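Local coordinates for hypoxanthine-guanine-xanthine phosphoribosyltransferase (PDB 1HGX), which salvages purine bases by transferring the phosphoribosyl group of 5-phospho-alpha-D-ribose 1-diphosphate to hypoxanthine, guanine or xanthine, giving IMP, GMP or XMP, at residues A[103-108]-A[131-136]. Numbering follows the deposited sequence.
With 5GP (guanosine-5'-monophosphate), chain C.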
loop_
_atom_site.group_PDB
_atom_site.type_symbol
_atom_site.label_atom_id
_atom_site.label_comp_id
_atom_site.label_asym_id
_atom_site.label_seq_id
_atom_site.Cartn_x
_atom_site.Cartn_y
_atom_site.Cartn_z
ATOM N N ASP A 103 11.462 3.800 0.114
ATOM C CA ASP A 103 11.806 3.263 -1.195
ATOM C C ASP A 103 13.284 3.414 -1.576
ATOM O O ASP A 103 13.945 2.425 -1.889
ATOM C CB ASP A 103 10.860 3.785 -2.310
ATOM C CG ASP A 103 10.703 5.323 -2.343
ATOM O OD1 ASP A 103 11.466 6.075 -1.705
ATOM O OD2 ASP A 103 9.783 5.783 -3.052
ATOM N N ILE A 104 13.810 4.634 -1.512
ATOM C CA ILE A 104 15.204 4.871 -1.856
ATOM C C ILE A 104 15.750 6.087 -1.115
ATOM O O ILE A 104 15.030 7.057 -0.865
ATOM C CB ILE A 104 15.382 5.059 -3.392
ATOM C CG1 ILE A 104 16.866 5.162 -3.769
ATOM C CG2 ILE A 104 14.634 6.289 -3.874
ATOM C CD1 ILE A 104 17.096 5.086 -5.256
ATOM N N ILE A 105 16.998 5.979 -0.678
ATOM C CA ILE A 105 17.673 7.065 0.018
ATOM C C ILE A 105 18.746 7.590 -0.933
ATOM O O ILE A 105 19.623 6.840 -1.372
ATOM C CB ILE A 105 18.278 6.584 1.347
ATOM C CG1 ILE A 105 17.136 6.241 2.318
ATOM C CG2 ILE A 105 19.201 7.655 1.945
ATOM C CD1 ILE A 105 17.588 5.724 3.654
ATOM N N ASP A 106 18.603 8.854 -1.315
ATOM C CA ASP A 106 19.525 9.505 -2.231
ATOM C C ASP A 106 20.560 10.311 -1.434
ATOM O O ASP A 106 21.575 9.762 -1.017
ATOM C CB ASP A 106 18.725 10.394 -3.191
ATOM C CG ASP A 106 19.556 10.925 -4.347
ATOM O OD1 ASP A 106 20.802 10.816 -4.334
ATOM O OD2 ASP A 106 18.941 11.473 -5.284
ATOM N N THR A 107 20.313 11.600 -1.206
ATOM C CA THR A 107 21.264 12.416 -0.454
ATOM C C THR A 107 21.097 12.214 1.044
ATOM O O THR A 107 21.956 12.619 1.831
ATOM C CB THR A 107 21.085 13.908 -0.744
ATOM O OG1 THR A 107 19.824 14.348 -0.226
ATOM C CG2 THR A 107 21.142 14.175 -2.245
ATOM N N GLY A 108 19.966 11.637 1.437
ATOM C CA GLY A 108 19.710 11.401 2.844
ATOM C C GLY A 108 18.925 12.508 3.526
ATOM O O GLY A 108 18.522 12.350 4.681
ATOM N N LEU A 131 14.298 0.026 0.482
ATOM C CA LEU A 131 14.396 -0.928 -0.613
ATOM C C LEU A 131 15.737 -0.699 -1.304
ATOM O O LEU A 131 16.486 -1.653 -1.543
ATOM C CB LEU A 131 13.251 -0.727 -1.605
ATOM C CG LEU A 131 12.796 -1.838 -2.569
ATOM C CD1 LEU A 131 12.700 -1.258 -3.960
ATOM C CD2 LEU A 131 13.690 -3.065 -2.558
ATOM N N CYS A 132 16.060 0.565 -1.566
ATOM C CA CYS A 132 17.312 0.907 -2.231
ATOM C C CYS A 132 18.082 2.019 -1.568
ATOM O O CYS A 132 17.513 2.892 -0.909
ATOM C CB CYS A 132 17.068 1.345 -3.686
ATOM S SG CYS A 132 16.440 0.103 -4.809
ATOM N N ASP A 133 19.391 1.971 -1.747
ATOM C CA ASP A 133 20.272 3.016 -1.262
ATOM C C ASP A 133 21.074 3.422 -2.503
ATOM O O ASP A 133 21.794 2.598 -3.071
ATOM C CB ASP A 133 21.213 2.505 -0.178
ATOM C CG ASP A 133 22.117 3.593 0.359
ATOM O OD1 ASP A 133 21.777 4.786 0.211
ATOM O OD2 ASP A 133 23.162 3.260 0.941
ATOM N N LYS A 134 20.891 4.654 -2.965
ATOM C CA LYS A 134 21.613 5.131 -4.138
ATOM C C LYS A 134 23.055 5.458 -3.753
ATOM O O LYS A 134 23.302 6.228 -2.834
ATOM C CB LYS A 134 20.925 6.366 -4.728
ATOM C CG LYS A 134 21.506 6.783 -6.070
ATOM C CD LYS A 134 20.773 7.964 -6.685
ATOM C CE LYS A 134 19.360 7.608 -7.072
ATOM N NZ LYS A 134 18.752 8.652 -7.934
ATOM N N ASP A 135 24.010 4.830 -4.423
ATOM C CA ASP A 135 25.414 5.071 -4.127
ATOM C C ASP A 135 25.890 6.353 -4.801
ATOM O O ASP A 135 26.204 6.363 -5.994
ATOM C CB ASP A 135 26.270 3.888 -4.583
ATOM C CG ASP A 135 27.723 4.006 -4.152
ATOM O OD1 ASP A 135 28.063 4.905 -3.347
ATOM O OD2 ASP A 135 28.525 3.174 -4.617
ATOM N N ILE A 136 25.923 7.433 -4.027
ATOM C CA ILE A 136 26.363 8.725 -4.525
ATOM C C ILE A 136 27.646 9.141 -3.805
ATOM O O ILE A 136 28.082 10.286 -3.900
ATOM C CB ILE A 136 25.281 9.807 -4.319
ATOM C CG1 ILE A 136 25.032 10.036 -2.828
ATOM C CG2 ILE A 136 23.990 9.386 -5.001
ATOM C CD1 ILE A 136 24.221 11.279 -2.525
HETATM P P 5GP C . 16.936 12.349 -0.624
HETATM O O1P 5GP C . 17.538 11.150 -0.001
HETATM O O2P 5GP C . 16.258 13.211 0.346
HETATM O O3P 5GP C . 17.904 13.038 -1.497
HETATM O "O5'" 5GP C . 15.929 11.804 -1.682
HETATM C "C5'" 5GP C . 15.100 10.661 -1.524
HETATM C "C4'" 5GP C . 13.774 10.983 -2.086
HETATM O "O4'" 5GP C . 13.794 11.199 -3.507
HETATM C "C3'" 5GP C . 12.792 9.880 -1.838
HETATM O "O3'" 5GP C . 11.518 10.516 -1.827
HETATM C "C2'" 5GP C . 12.942 9.112 -3.093
HETATM O "O2'" 5GP C . 11.769 8.350 -3.337
HETATM C "C1'" 5GP C . 13.162 10.135 -4.210
HETATM N N9 5GP C . 14.135 9.585 -5.231
HETATM C C8 5GP C . 15.516 9.554 -5.114
HETATM N N7 5GP C . 16.128 8.968 -6.113
HETATM C C5 5GP C . 15.103 8.551 -6.966
HETATM C C6 5GP C . 15.180 7.749 -8.150
HETATM O O6 5GP C . 16.193 7.400 -8.754
HETATM N N1 5GP C . 13.932 7.359 -8.615
HETATM C C2 5GP C . 12.724 7.713 -8.020
HETATM N N2 5GP C . 11.608 7.356 -8.660
HETATM N N3 5GP C . 12.640 8.500 -6.920
HETATM C C4 5GP C . 13.869 8.864 -6.416
#
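Ile104 and Ile105 pair in parallel with Cys132 and Asp133 through a three-bond backbone ladder: Cys132 N to Asp103 O (2.8 Å), Ile105 N to Cys132 O (3.1 Å) and Lys134 N to Ile105 O (3.0 Å). Apolar packing follows on the face that carries Ile104 and Cys132. With CG1 of Ile104 anti to its own backbone N (chi1 -174°), that branch lies against Cys132 CB, and CD1 goes on to meet Lys134 CE at 3.8 Å, while CG2 is left to touch the ribose of GMP. Farther along, the side chain of Ile136 crosses that of Asp106 at about a right angle, CG2 against OD1, while CD1 rests on the backbone O of Asp106.

Two charged side chains, Lys134 and Asp103, hold GMP directly. Lys134 bends at chi3 (-67°) and delivers NZ to guanine O6 (3.0 Å) and N7 (3.2 Å), with Arg155 O as a further partner. Asp106, probably the proton acceptor of the reaction, runs alongside it in a long salt bridge, OD2 to NZ 3.9 Å. Asp103 OD1 takes the ribose O2' hydroxyl and also the N-H of Ile104, which helps fix the carboxylate. Backbone N-H groups of Asp106, Thr107 and Gly108 grip the phosphate, joined by the hydroxyl of Thr107 on O3P, as in the PRPP-binding loop of type I phosphoribosyltransferases.

Strand 104-105 forms the edge of the mixed sheet; 132-134 lies between it and strand 147-152, and Gly108 occupies the N-cap position of helix 109-119.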